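PDB 3ICJ: amidohydrolase 3 domain-containing protein from Pyrococcus furiosus, which is uncharacterised but binds two zinc ions and, as an amidohydrolase family member, probably hydrolyses carbon-nitrogen bonds other than peptide bonds. Local coordinates for residues A96-H101 with N264-L269; P162-R167 with A173-K178; A480-K485 with G489-Y494. One frame throughout, in Å; residues are numbered along the deposited sequence.

Contact 1: residues A96-H101 with N264-L269. With ZN (zinc ion), chain B.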
ATOM      1  N   ALA A  96       1.094  12.296 -11.933  1.00 36.53           N
ATOM      2  CA  ALA A  96       0.596  12.028 -10.602  1.00 35.24           C
ATOM      3  C   ALA A  96       1.313  10.823  -9.989  1.00 37.81           C
ATOM      4  O   ALA A  96       1.851   9.962 -10.708  1.00 34.71           O
ATOM      5  CB  ALA A  96      -0.922  11.819 -10.615  1.00 29.00           C
ATOM      6  N   PHE A  97       1.358  10.798  -8.661  1.00 32.18           N
ATOM      7  CA  PHE A  97       1.978   9.691  -7.948  1.00 34.26           C
ATOM      8  C   PHE A  97       1.201   8.404  -8.179  1.00 31.05           C
ATOM      9  O   PHE A  97      -0.011   8.428  -8.392  1.00 35.27           O
ATOM     10  CB  PHE A  97       2.094   9.997  -6.456  1.00 32.46           C
ATOM     11  CG  PHE A  97       3.089  11.083  -6.146  1.00 37.04           C
ATOM     12  CD1 PHE A  97       4.448  10.840  -6.242  1.00 42.16           C
ATOM     13  CD2 PHE A  97       2.655  12.363  -5.786  1.00 34.77           C
ATOM     14  CE1 PHE A  97       5.387  11.853  -5.984  1.00 36.32           C
ATOM     15  CE2 PHE A  97       3.594  13.383  -5.495  1.00 35.43           C
ATOM     16  CZ  PHE A  97       4.957  13.117  -5.609  1.00 37.02           C
ATOM     17  N   PHE A  98       1.928   7.300  -8.141  1.00 34.41           N
ATOM     18  CA  PHE A  98       1.379   5.977  -8.324  1.00 34.83           C
ATOM     19  C   PHE A  98       1.957   5.207  -7.149  1.00 38.03           C
ATOM     20  O   PHE A  98       3.161   4.933  -7.122  1.00 35.27           O
ATOM     21  CB  PHE A  98       1.876   5.411  -9.672  1.00 36.52           C
ATOM     22  CG  PHE A  98       1.172   4.139 -10.142  1.00 39.93           C
ATOM     23  CD1 PHE A  98       0.801   4.008 -11.474  1.00 39.03           C
ATOM     24  CD2 PHE A  98       0.862   3.093  -9.264  1.00 33.98           C
ATOM     25  CE1 PHE A  98       0.159   2.844 -11.939  1.00 40.47           C
ATOM     26  CE2 PHE A  98       0.216   1.927  -9.717  1.00 42.41           C
ATOM     27  CZ  PHE A  98      -0.142   1.810 -11.056  1.00 36.73           C
ATOM     28  N   ASP A  99       1.107   4.883  -6.168  1.00 33.58           N
ATOM     29  CA  ASP A  99       1.509   4.073  -5.022  1.00 37.30           C
ATOM     30  C   ASP A  99       1.315   2.592  -5.367  1.00 39.89           C
ATOM     31  O   ASP A  99       0.189   2.100  -5.462  1.00 36.50           O
ATOM     32  CB  ASP A  99       0.680   4.476  -3.780  1.00 41.37           C
ATOM     33  CG  ASP A  99       1.231   3.902  -2.473  1.00 41.93           C
ATOM     34  OD1 ASP A  99       1.582   2.718  -2.424  1.00 39.09           O
ATOM     35  OD2 ASP A  99       1.280   4.620  -1.458  1.00 44.41           O
ATOM     36  N   SER A 100       2.410   1.859  -5.552  1.00 34.58           N
ATOM     37  CA  SER A 100       2.275   0.516  -6.116  1.00 34.08           C
ATOM     38  C   SER A 100       1.821  -0.568  -5.114  1.00 36.32           C
ATOM     39  O   SER A 100       1.588  -1.701  -5.511  1.00 36.81           O
ATOM     40  CB  SER A 100       3.550   0.101  -6.849  1.00 34.93           C
ATOM     41  OG  SER A 100       4.698   0.391  -6.080  1.00 41.87           O
ATOM     42  N   HIS A 101       1.702  -0.218  -3.828  1.00 36.42           N
ATOM     43  CA  HIS A 101       1.298  -1.177  -2.783  1.00 41.05           C
ATOM     44  C   HIS A 101       0.642  -0.489  -1.596  1.00 39.75           C
ATOM     45  O   HIS A 101       1.329   0.101  -0.755  1.00 41.86           O
ATOM     46  CB  HIS A 101       2.539  -1.967  -2.309  1.00 42.39           C
ATOM     47  CG  HIS A 101       2.260  -3.048  -1.309  1.00 41.05           C
ATOM     48  ND1 HIS A 101       2.657  -4.353  -1.507  1.00 48.39           N
ATOM     49  CD2 HIS A 101       1.674  -3.015  -0.085  1.00 44.97           C
ATOM     50  CE1 HIS A 101       2.302  -5.081  -0.462  1.00 42.41           C
ATOM     51  NE2 HIS A 101       1.707  -4.294   0.415  1.00 37.90           N
ATOM     52  N   ASN A 264      -7.245   5.168 -10.383  1.00 31.57           N
ATOM     53  CA  ASN A 264      -6.942   3.874 -10.993  1.00 34.26           C
ATOM     54  C   ASN A 264      -6.580   2.846  -9.944  1.00 37.04           C
ATOM     55  O   ASN A 264      -5.666   3.057  -9.178  1.00 39.49           O
ATOM     56  CB  ASN A 264      -5.813   4.020 -11.994  1.00 36.03           C
ATOM     57  CG  ASN A 264      -6.117   5.059 -13.027  1.00 35.80           C
ATOM     58  OD1 ASN A 264      -7.137   4.967 -13.729  1.00 39.49           O
ATOM     59  ND2 ASN A 264      -5.255   6.079 -13.124  1.00 33.28           N
ATOM     60  N   VAL A 265      -7.341   1.758  -9.881  1.00 33.91           N
ATOM     61  CA  VAL A 265      -7.212   0.788  -8.790  1.00 33.21           C
ATOM     62  C   VAL A 265      -6.837  -0.535  -9.433  1.00 33.38           C
ATOM     63  O   VAL A 265      -7.616  -1.107 -10.189  1.00 36.85           O
ATOM     64  CB  VAL A 265      -8.525   0.626  -7.990  1.00 30.52           C
ATOM     65  CG1 VAL A 265      -8.394  -0.508  -6.943  1.00 33.50           C
ATOM     66  CG2 VAL A 265      -8.952   1.936  -7.323  1.00 33.85           C
ATOM     67  N   PHE A 266      -5.613  -0.982  -9.184  1.00 36.88           N
ATOM     68  CA  PHE A 266      -5.159  -2.258  -9.723  1.00 33.45           C
ATOM     69  C   PHE A 266      -5.248  -3.285  -8.594  1.00 41.33           C
ATOM     70  O   PHE A 266      -4.424  -3.293  -7.686  1.00 41.12           O
ATOM     71  CB  PHE A 266      -3.742  -2.149 -10.308  1.00 34.25           C
ATOM     72  CG  PHE A 266      -3.646  -1.223 -11.491  1.00 37.01           C
ATOM     73  CD1 PHE A 266      -3.702  -1.723 -12.801  1.00 36.77           C
ATOM     74  CD2 PHE A 266      -3.500   0.146 -11.300  1.00 31.67           C
ATOM     75  CE1 PHE A 266      -3.620  -0.861 -13.912  1.00 34.46           C
ATOM     76  CE2 PHE A 266      -3.446   1.027 -12.394  1.00 32.12           C
ATOM     77  CZ  PHE A 266      -3.492   0.528 -13.703  1.00 30.81           C
ATOM     78  N   ALA A 267      -6.278  -4.123  -8.645  1.00 39.73           N
ATOM     79  CA  ALA A 267      -6.631  -4.980  -7.514  1.00 37.01           C
ATOM     80  C   ALA A 267      -5.858  -6.288  -7.555  1.00 39.99           C
ATOM     81  O   ALA A 267      -5.863  -6.979  -8.574  1.00 35.77           O
ATOM     82  CB  ALA A 267      -8.157  -5.240  -7.504  1.00 37.96           C
ATOM     83  N   TYR A 268      -5.154  -6.593  -6.469  1.00 36.77           N
ATOM     84  CA  TYR A 268      -4.442  -7.872  -6.345  1.00 34.51           C
ATOM     85  C   TYR A 268      -5.198  -8.666  -5.289  1.00 34.64           C
ATOM     86  O   TYR A 268      -5.129  -8.358  -4.096  1.00 35.74           O
ATOM     87  CB  TYR A 268      -2.973  -7.673  -5.947  1.00 38.74           C
ATOM     88  CG  TYR A 268      -2.077  -7.298  -7.118  1.00 38.01           C
ATOM     89  CD1 TYR A 268      -2.208  -6.064  -7.755  1.00 32.55           C
ATOM     90  CD2 TYR A 268      -1.115  -8.180  -7.591  1.00 33.37           C
ATOM     91  CE1 TYR A 268      -1.394  -5.702  -8.824  1.00 31.47           C
ATOM     92  CE2 TYR A 268      -0.289  -7.842  -8.684  1.00 30.38           C
ATOM     93  CZ  TYR A 268      -0.440  -6.597  -9.290  1.00 31.70           C
ATOM     94  OH  TYR A 268       0.342  -6.249 -10.353  1.00 37.05           O
ATOM     95  N   LEU A 269      -5.922  -9.679  -5.752  1.00 35.25           N
ATOM     96  CA  LEU A 269      -6.927 -10.381  -4.941  1.00 32.32           C
ATOM     97  C   LEU A 269      -6.302 -11.388  -3.995  1.00 34.83           C
ATOM     98  O   LEU A 269      -5.244 -11.938  -4.293  1.00 36.49           O
ATOM     99  CB  LEU A 269      -7.917 -11.124  -5.859  1.00 35.28           C
ATOM    100  CG  LEU A 269      -8.641 -10.390  -7.000  1.00 38.81           C
ATOM    101  CD1 LEU A 269      -9.785 -11.221  -7.586  1.00 31.30           C
ATOM    102  CD2 LEU A 269      -9.158  -9.084  -6.525  1.00 37.70           C
TER
HETATM  103 ZN    ZN B 601       0.958  -4.778   2.527  0.50 50.64          ZN
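CZ at the far end of the Phe98 ring meets the CD2-CE2 side of the Phe266 ring, with CZ of Phe98 lying 3.6 Å from CE2 of Phe266. The ring planes are only 23° apart, yet the two side chains run at about a right angle to each other. With their centroids 5.6 Å apart, the near-parallel rings are displaced so far that only these few atoms meet, a marginal aromatic contact and not a full stack. Phe98 reaches this position with CG anti to its own backbone N (chi1 -169°), which brings a side chain that does not start out toward the other strand round until its tip arrives there. Phe266, by contrast, already leaves its backbone in the direction of Phe98. The backbones stay well apart, with Phe98 CA and Asn264 CA, the nearest pair, separated by 9.0 Å. Strand 236-244 pairs with both strands and accounts for the gap; its Ser238 touches Phe98 and hydrogen-bonds to Asn264.

Just beyond Phe98 the chain turns a corner. Asp99 OD1 uses its anti lone pair to accept from His101 N at 3.3 Å, forming an Asx turn. Beyond this turn, the imidazole of His101 places NE2 2.3 Å from a zinc ion, while its ND1 bonds to Glu372. His103 and Asp434 bind the same zinc, as does the carboxylated Lys296. A His-X-His pair, here His101 and His103, with a carboxylated lysine bound to two metals is characteristic of binuclear amidohydrolases, whose metal site lies at the C-terminal ends of the barrel strands.

Contact 2: residues P162-R167 with A173-K178; sequences PVFLYR and AVMNSK
A short antiparallel beta hairpin brings strand 163-167 against strand 172-175, the axes of 163-167 and 173-175 lying 4.6 Å apart. Leu165 and Val174 form its hydrogen-bonded pair: Leu165 N reaches Val174 O at 2.8 Å, almost in line with that carbonyl, and Val174 N returns to Leu165 O at 2.9 Å. Toward the open end of the hairpin, away from the turn, the bonds change character. Asn176 N gives only a weak one to Val163 O, and Val163 N turns to a side chain, Asn176 OD1, which it meets 50° above the amide's carbonyl plane at 3.3 Å.

That same OD1 accepts from Met179 N, making Asn176 the N-cap of helix 177-183, while its ND2 is held by Arg161 O and Leu156 O. Four bonds thus fix the amide where strand gives way to helix. Within the wider six-stranded mixed sheet, strand 137-142 pairs with the other edge of 163-167.

On one face Phe164, Tyr166 and Ala173 touch Leu203 of helix 200-214, and Met175 packs on Ile180 and Leu183. The Phe164 ring, with CG anti to the backbone N (chi1 -178°), extends beside Met175: its CE1 lies 3.7 Å from Met175 CE, and its CZ is 3.7 Å from Ala173 CB. On the other face, Leu165 CB packs against Val174 CG1.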
ATOM      1  N   PRO A 162     -21.532  -1.455  19.636  1.00 42.84           N
ATOM      2  CA  PRO A 162     -20.264  -2.204  19.722  1.00 45.47           C
ATOM      3  C   PRO A 162     -19.046  -1.297  19.643  1.00 42.42           C
ATOM      4  O   PRO A 162     -19.043  -0.310  18.909  1.00 43.54           O
ATOM      5  CB  PRO A 162     -20.304  -3.142  18.511  1.00 41.21           C
ATOM      6  CG  PRO A 162     -21.742  -3.319  18.236  1.00 48.64           C
ATOM      7  CD  PRO A 162     -22.389  -2.002  18.561  1.00 40.44           C
ATOM      8  N   VAL A 163     -18.043  -1.630  20.444  1.00 43.44           N
ATOM      9  CA  VAL A 163     -16.849  -0.816  20.602  1.00 39.14           C
ATOM     10  C   VAL A 163     -15.650  -1.756  20.544  1.00 41.04           C
ATOM     11  O   VAL A 163     -15.680  -2.829  21.141  1.00 45.41           O
ATOM     12  CB  VAL A 163     -16.909  -0.032  21.947  1.00 39.69           C
ATOM     13  CG1 VAL A 163     -15.546   0.392  22.399  1.00 37.87           C
ATOM     14  CG2 VAL A 163     -17.832   1.203  21.824  1.00 34.71           C
ATOM     15  N   PHE A 164     -14.604  -1.380  19.809  1.00 36.76           N
ATOM     16  CA  PHE A 164     -13.414  -2.227  19.713  1.00 38.00           C
ATOM     17  C   PHE A 164     -12.217  -1.293  19.630  1.00 39.03           C
ATOM     18  O   PHE A 164     -12.070  -0.553  18.649  1.00 36.88           O
ATOM     19  CB  PHE A 164     -13.517  -3.139  18.479  1.00 34.83           C
ATOM     20  CG  PHE A 164     -12.349  -4.098  18.311  1.00 40.35           C
ATOM     21  CD1 PHE A 164     -12.456  -5.412  18.735  1.00 36.70           C
ATOM     22  CD2 PHE A 164     -11.160  -3.688  17.713  1.00 42.20           C
ATOM     23  CE1 PHE A 164     -11.397  -6.299  18.585  1.00 43.73           C
ATOM     24  CE2 PHE A 164     -10.088  -4.572  17.559  1.00 45.94           C
ATOM     25  CZ  PHE A 164     -10.209  -5.877  17.997  1.00 38.05           C
ATOM     26  N   LEU A 165     -11.380  -1.311  20.665  1.00 35.14           N
ATOM     27  CA  LEU A 165     -10.324  -0.301  20.825  1.00 37.12           C
ATOM     28  C   LEU A 165      -8.923  -0.892  20.970  1.00 38.45           C
ATOM     29  O   LEU A 165      -8.624  -1.538  21.968  1.00 40.64           O
ATOM     30  CB  LEU A 165     -10.614   0.587  22.040  1.00 32.31           C
ATOM     31  CG  LEU A 165     -11.999   1.230  22.172  1.00 37.70           C
ATOM     32  CD1 LEU A 165     -12.161   1.845  23.555  1.00 33.67           C
ATOM     33  CD2 LEU A 165     -12.242   2.270  21.101  1.00 34.99           C
ATOM     34  N   TYR A 166      -8.077  -0.664  19.970  1.00 37.97           N
ATOM     35  CA  TYR A 166      -6.691  -1.117  20.022  1.00 40.70           C
ATOM     36  C   TYR A 166      -5.918  -0.401  21.124  1.00 43.48           C
ATOM     37  O   TYR A 166      -6.184   0.763  21.428  1.00 37.27           O
ATOM     38  CB  TYR A 166      -6.006  -0.897  18.671  1.00 41.19           C
ATOM     39  CG  TYR A 166      -6.468  -1.847  17.590  1.00 40.37           C
ATOM     40  CD1 TYR A 166      -5.909  -3.113  17.465  1.00 38.06           C
ATOM     41  CD2 TYR A 166      -7.462  -1.480  16.693  1.00 37.64           C
ATOM     42  CE1 TYR A 166      -6.327  -3.985  16.478  1.00 37.11           C
ATOM     43  CE2 TYR A 166      -7.887  -2.345  15.703  1.00 40.88           C
ATOM     44  CZ  TYR A 166      -7.317  -3.596  15.599  1.00 46.26           C
ATOM     45  OH  TYR A 166      -7.736  -4.460  14.615  1.00 53.21           O
ATOM     46  N   ARG A 167      -4.960  -1.103  21.719  1.00 35.18           N
ATOM     47  CA  ARG A 167      -3.878  -0.455  22.452  1.00 36.13           C
ATOM     48  C   ARG A 167      -2.872   0.182  21.500  1.00 41.82           C
ATOM     49  O   ARG A 167      -2.886  -0.083  20.298  1.00 41.62           O
ATOM     50  CB  ARG A 167      -3.173  -1.459  23.366  1.00 31.07           C
ATOM     51  CG  ARG A 167      -2.368  -0.821  24.486  1.00 35.27           C
ATOM     52  CD  ARG A 167      -1.613  -1.867  25.289  1.00 38.46           C
ATOM     53  NE  ARG A 167      -0.755  -1.263  26.304  1.00 40.58           N
ATOM     54  CZ  ARG A 167       0.439  -0.734  26.055  1.00 42.84           C
ATOM     55  NH1 ARG A 167       0.920  -0.731  24.819  1.00 41.64           N
ATOM     56  NH2 ARG A 167       1.152  -0.205  27.040  1.00 37.00           N
ATOM     57  N   ALA A 173      -6.260  -5.431  22.372  1.00 36.62           N
ATOM     58  CA  ALA A 173      -7.452  -4.605  22.205  1.00 34.11           C
ATOM     59  C   ALA A 173      -8.440  -4.808  23.353  1.00 38.04           C
ATOM     60  O   ALA A 173      -8.449  -5.863  23.970  1.00 39.27           O
ATOM     61  CB  ALA A 173      -8.125  -4.900  20.873  1.00 31.10           C
ATOM     62  N   VAL A 174      -9.237  -3.786  23.647  1.00 34.97           N
ATOM     63  CA  VAL A 174     -10.345  -3.910  24.601  1.00 39.99           C
ATOM     64  C   VAL A 174     -11.667  -3.712  23.863  1.00 38.52           C
ATOM     65  O   VAL A 174     -11.746  -2.921  22.910  1.00 35.34           O
ATOM     66  CB  VAL A 174     -10.189  -2.956  25.847  1.00 33.04           C
ATOM     67  CG1 VAL A 174     -10.342  -1.474  25.458  1.00 36.03           C
ATOM     68  CG2 VAL A 174     -11.164  -3.337  26.988  1.00 35.19           C
ATOM     69  N   MET A 175     -12.695  -4.448  24.288  1.00 39.12           N
ATOM     70  CA  MET A 175     -14.025  -4.343  23.684  1.00 43.23           C
ATOM     71  C   MET A 175     -15.130  -4.333  24.753  1.00 46.55           C
ATOM     72  O   MET A 175     -14.894  -4.733  25.901  1.00 44.42           O
ATOM     73  CB  MET A 175     -14.236  -5.450  22.616  1.00 37.36           C
ATOM     74  CG  MET A 175     -14.286  -6.894  23.150  1.00 47.56           C
ATOM     75  SD  MET A 175     -14.188  -8.163  21.845  1.00 37.10           S
ATOM     76  CE  MET A 175     -12.435  -8.236  21.611  1.00 38.06           C
ATOM     77  N   ASN A 176     -16.322  -3.853  24.401  1.00 40.84           N
ATOM     78  CA  ASN A 176     -17.449  -3.982  25.336  1.00 37.84           C
ATOM     79  C   ASN A 176     -18.229  -5.284  25.094  1.00 40.14           C
ATOM     80  O   ASN A 176     -17.835  -6.089  24.232  1.00 35.96           O
ATOM     81  CB  ASN A 176     -18.342  -2.732  25.356  1.00 36.52           C
ATOM     82  CG  ASN A 176     -19.075  -2.506  24.060  1.00 40.52           C
ATOM     83  OD1 ASN A 176     -18.976  -3.299  23.113  1.00 34.03           O
ATOM     84  ND2 ASN A 176     -19.825  -1.410  24.005  1.00 35.65           N
ATOM     85  N   SER A 177     -19.305  -5.487  25.861  1.00 34.64           N
ATOM     86  CA  SER A 177     -20.108  -6.717  25.803  1.00 39.43           C
ATOM     87  C   SER A 177     -20.793  -6.962  24.465  1.00 38.80           C
ATOM     88  O   SER A 177     -20.801  -8.101  23.980  1.00 44.41           O
ATOM     89  CB  SER A 177     -21.146  -6.756  26.932  1.00 31.19           C
ATOM     90  OG  SER A 177     -20.493  -6.764  28.191  1.00 37.89           O
ATOM     91  N   LYS A 178     -21.339  -5.897  23.875  1.00 37.72           N
ATOM     92  CA  LYS A 178     -21.986  -5.954  22.556  1.00 39.32           C
ATOM     93  C   LYS A 178     -21.036  -6.498  21.490  1.00 39.93           C
ATOM     94  O   LYS A 178     -21.405  -7.375  20.704  1.00 36.29           O
ATOM     95  CB  LYS A 178     -22.501  -4.573  22.137  1.00 34.58           C
ATOM     96  CG  LYS A 178     -23.859  -4.224  22.715  1.00 41.81           C
ATOM     97  CD  LYS A 178     -24.449  -3.027  22.015  1.00 41.09           C
ATOM     98  CE  LYS A 178     -25.969  -3.003  22.148  1.00 51.82           C
ATOM     99  NZ  LYS A 178     -26.400  -2.566  23.499  1.00 53.69           N
TER

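Contact 3: residues A480-K485 with G489-Y494; sequences AEDLGK and GFRAEY
Asp482 and Arg491 clasp the two arms of a surface loop that runs from helix 463-477 to strand 494-497; the first arm starts with a type I beta turn, Ala480 to Leu483. The backbone link is Arg491 N to Asp482 O, 2.8 Å and nearly straight.

The same two residues form the salt bridge, Arg491 NE to Asp482 OD2 at 2.7 Å. The carboxylate and guanidinium planes stand 86° apart, and NE approaches OD2 from above the carboxylate plane. The arginine chain is extended from CG to NE, which carries its head past the aspartate to a second acid, Glu286, at NH1. OD2 in turn has a second cation in Arg64, so charges of both signs meet here in a network.

A water donates to Lys485 O at 2.9 Å and also lies near Arg491 O, at a distance too short to be taken at face value.

Carbon contacts come next. Leu483 CD2 touches Arg491 CB and, at 3.6 Å, Glu493 CG. Lys485 lies alongside Phe490, with its CB over the centre of the ring, 3.8 Å from the centroid, in a CH-pi contact.

Of the remaining polar atoms, Lys485 NZ goes on to Ser48, whereas Leu483 O, buried without a polar partner, lies beside the ring's rim, close to the level of the ring, 3.6 Å from Phe490 CE2.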
ATOM      1  N   ALA A 480       1.298  -1.417 -15.855  1.00 39.89           N
ATOM      2  CA  ALA A 480       0.408  -0.344 -16.310  1.00 36.62           C
ATOM      3  C   ALA A 480       1.197   0.551 -17.245  1.00 36.86           C
ATOM      4  O   ALA A 480       1.768   1.565 -16.822  1.00 36.60           O
ATOM      5  CB  ALA A 480      -0.067   0.455 -15.108  1.00 39.84           C
ATOM      6  N   GLU A 481       1.240   0.163 -18.513  1.00 40.91           N
ATOM      7  CA  GLU A 481       2.220   0.694 -19.469  1.00 47.05           C
ATOM      8  C   GLU A 481       1.920   2.123 -19.947  1.00 41.33           C
ATOM      9  O   GLU A 481       2.808   2.812 -20.461  1.00 44.52           O
ATOM     10  CB  GLU A 481       2.359  -0.251 -20.681  1.00 52.75           C
ATOM     11  CG  GLU A 481       2.735  -1.723 -20.346  1.00 65.84           C
ATOM     12  CD  GLU A 481       4.055  -1.889 -19.558  1.00 73.55           C
ATOM     13  OE1 GLU A 481       5.007  -1.083 -19.739  1.00 69.30           O
ATOM     14  OE2 GLU A 481       4.133  -2.853 -18.756  1.00 75.56           O
ATOM     15  N   ASP A 482       0.674   2.551 -19.779  1.00 31.24           N
ATOM     16  CA  ASP A 482       0.241   3.895 -20.192  1.00 32.38           C
ATOM     17  C   ASP A 482       0.070   4.863 -19.008  1.00 29.84           C
ATOM     18  O   ASP A 482      -0.620   5.876 -19.123  1.00 35.20           O
ATOM     19  CB  ASP A 482      -1.035   3.801 -21.040  1.00 35.32           C
ATOM     20  CG  ASP A 482      -2.213   3.196 -20.285  1.00 43.78           C
ATOM     21  OD1 ASP A 482      -2.038   2.592 -19.195  1.00 48.26           O
ATOM     22  OD2 ASP A 482      -3.335   3.324 -20.810  1.00 45.99           O
ATOM     23  N   LEU A 483       0.710   4.550 -17.874  1.00 32.53           N
ATOM     24  CA  LEU A 483       0.744   5.466 -16.732  1.00 30.46           C
ATOM     25  C   LEU A 483       2.176   5.814 -16.323  1.00 31.00           C
ATOM     26  O   LEU A 483       3.099   5.050 -16.598  1.00 32.86           O
ATOM     27  CB  LEU A 483      -0.030   4.882 -15.526  1.00 28.11           C
ATOM     28  CG  LEU A 483      -1.554   4.954 -15.646  1.00 32.76           C
ATOM     29  CD1 LEU A 483      -2.247   3.957 -14.751  1.00 27.70           C
ATOM     30  CD2 LEU A 483      -2.086   6.371 -15.409  1.00 30.27           C
ATOM     31  N   GLY A 484       2.339   6.952 -15.649  1.00 32.01           N
ATOM     32  CA  GLY A 484       3.606   7.340 -15.016  1.00 33.84           C
ATOM     33  C   GLY A 484       4.417   8.424 -15.704  1.00 38.43           C
ATOM     34  O   GLY A 484       5.370   8.949 -15.123  1.00 38.58           O
ATOM     35  N   LYS A 485       4.053   8.729 -16.951  1.00 37.37           N
ATOM     36  CA  LYS A 485       4.679   9.774 -17.768  1.00 36.97           C
ATOM     37  C   LYS A 485       3.572  10.624 -18.383  1.00 36.46           C
ATOM     38  O   LYS A 485       2.403  10.223 -18.373  1.00 38.20           O
ATOM     39  CB  LYS A 485       5.530   9.151 -18.897  1.00 38.89           C
ATOM     40  CG  LYS A 485       6.796   8.405 -18.440  1.00 41.91           C
ATOM     41  CD  LYS A 485       7.690   8.067 -19.659  1.00 41.73           C
ATOM     42  CE  LYS A 485       8.792   7.063 -19.311  1.00 54.68           C
ATOM     43  NZ  LYS A 485       9.884   7.639 -18.433  1.00 54.58           N
ATOM     44  N   GLY A 489       0.006   9.755 -25.679  1.00 37.99           N
ATOM     45  CA  GLY A 489      -0.576   8.410 -25.549  1.00 36.16           C
ATOM     46  C   GLY A 489      -0.777   7.936 -24.114  1.00 37.09           C
ATOM     47  O   GLY A 489      -1.558   7.008 -23.865  1.00 41.02           O
ATOM     48  N   PHE A 490      -0.059   8.545 -23.173  1.00 34.19           N
ATOM     49  CA  PHE A 490      -0.189   8.204 -21.750  1.00 34.53           C
ATOM     50  C   PHE A 490      -1.498   8.748 -21.201  1.00 37.57           C
ATOM     51  O   PHE A 490      -1.998   9.771 -21.679  1.00 34.64           O
ATOM     52  CB  PHE A 490       1.003   8.737 -20.925  1.00 30.10           C
ATOM     53  CG  PHE A 490       2.216   7.858 -21.000  1.00 37.66           C
ATOM     54  CD1 PHE A 490       3.030   7.870 -22.130  1.00 33.63           C
ATOM     55  CD2 PHE A 490       2.539   7.003 -19.951  1.00 31.83           C
ATOM     56  CE1 PHE A 490       4.158   7.040 -22.222  1.00 47.40           C
ATOM     57  CE2 PHE A 490       3.667   6.167 -20.026  1.00 41.74           C
ATOM     58  CZ  PHE A 490       4.477   6.188 -21.161  1.00 44.83           C
ATOM     59  N   ARG A 491      -2.064   8.040 -20.223  1.00 38.45           N
ATOM     60  CA  ARG A 491      -3.246   8.522 -19.513  1.00 37.37           C
ATOM     61  C   ARG A 491      -2.872   9.795 -18.760  1.00 37.45           C
ATOM     62  O   ARG A 491      -1.813   9.868 -18.129  1.00 34.08           O
ATOM     63  CB  ARG A 491      -3.776   7.481 -18.535  1.00 31.68           C
ATOM     64  CG  ARG A 491      -4.511   6.358 -19.185  1.00 40.82           C
ATOM     65  CD  ARG A 491      -4.601   5.183 -18.251  1.00 49.66           C
ATOM     66  NE  ARG A 491      -5.127   4.017 -18.951  1.00 57.44           N
ATOM     67  CZ  ARG A 491      -6.417   3.709 -19.025  1.00 62.09           C
ATOM     68  NH1 ARG A 491      -6.800   2.634 -19.696  1.00 70.14           N
ATOM     69  NH2 ARG A 491      -7.324   4.470 -18.422  1.00 64.93           N
ATOM     70  N   ALA A 492      -3.739  10.800 -18.858  1.00 37.85           N
ATOM     71  CA  ALA A 492      -3.415  12.128 -18.357  1.00 44.35           C
ATOM     72  C   ALA A 492      -3.707  12.226 -16.866  1.00 39.50           C
ATOM     73  O   ALA A 492      -4.733  12.768 -16.466  1.00 40.54           O
ATOM     74  CB  ALA A 492      -4.176  13.195 -19.139  1.00 43.98           C
ATOM     75  N   GLU A 493      -2.820  11.649 -16.059  1.00 36.23           N
ATOM     76  CA  GLU A 493      -2.889  11.775 -14.610  1.00 36.84           C
ATOM     77  C   GLU A 493      -1.759  12.713 -14.234  1.00 35.47           C
ATOM     78  O   GLU A 493      -0.582  12.372 -14.349  1.00 36.58           O
ATOM     79  CB  GLU A 493      -2.759  10.412 -13.899  1.00 38.93           C
ATOM     80  CG  GLU A 493      -3.781   9.344 -14.316  1.00 35.38           C
ATOM     81  CD  GLU A 493      -5.197   9.588 -13.810  1.00 29.72           C
ATOM     82  OE1 GLU A 493      -5.447  10.590 -13.099  1.00 36.39           O
ATOM     83  OE2 GLU A 493      -6.070   8.768 -14.134  1.00 34.16           O
ATOM     84  N   TYR A 494      -2.125  13.930 -13.856  1.00 34.22           N
ATOM     85  CA  TYR A 494      -1.143  14.951 -13.566  1.00 34.63           C
ATOM     86  C   TYR A 494      -1.504  15.702 -12.315  1.00 35.33           C
ATOM     87  O   TYR A 494      -2.680  15.763 -11.927  1.00 32.96           O
ATOM     88  CB  TYR A 494      -1.010  15.940 -14.743  1.00 34.90           C
ATOM     89  CG  TYR A 494      -2.285  16.712 -15.054  1.00 37.19           C
ATOM     90  CD1 TYR A 494      -2.564  17.929 -14.425  1.00 38.67           C
ATOM     91  CD2 TYR A 494      -3.194  16.239 -16.005  1.00 35.90           C
ATOM     92  CE1 TYR A 494      -3.722  18.638 -14.713  1.00 42.05           C
ATOM     93  CE2 TYR A 494      -4.357  16.947 -16.304  1.00 42.12           C
ATOM     94  CZ  TYR A 494      -4.613  18.141 -15.658  1.00 47.05           C
ATOM     95  OH  TYR A 494      -5.763  18.833 -15.956  1.00 53.92           O
TER
HETATM   96  O   HOH W   1       0.212   8.777 -17.203  1.00 40.59           O

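In the fold
After the N-terminal strands, the chain reaches strand 92-102, and contact 1 closes only when strand 264-269 arrives, with 162 residues between the two segments. Within that long excursion lies contact 2, a tight local hairpin in a separate six-stranded sheet; its nearest atoms stay about 17 Å from contact 1. Contact 3 opens after contact 1 has closed and spans another short loop, just ahead of strand 494-497, which pairs with 92-102. Contacts 1 and 3 touch: Glu493 bonds to Ala96 and Asn264, and Ala480 and Leu483 pack on Phe266. The late loop is therefore tied to the barrel strands, whereas contact 2 lies on the opposite side of the chain's centre from contact 3.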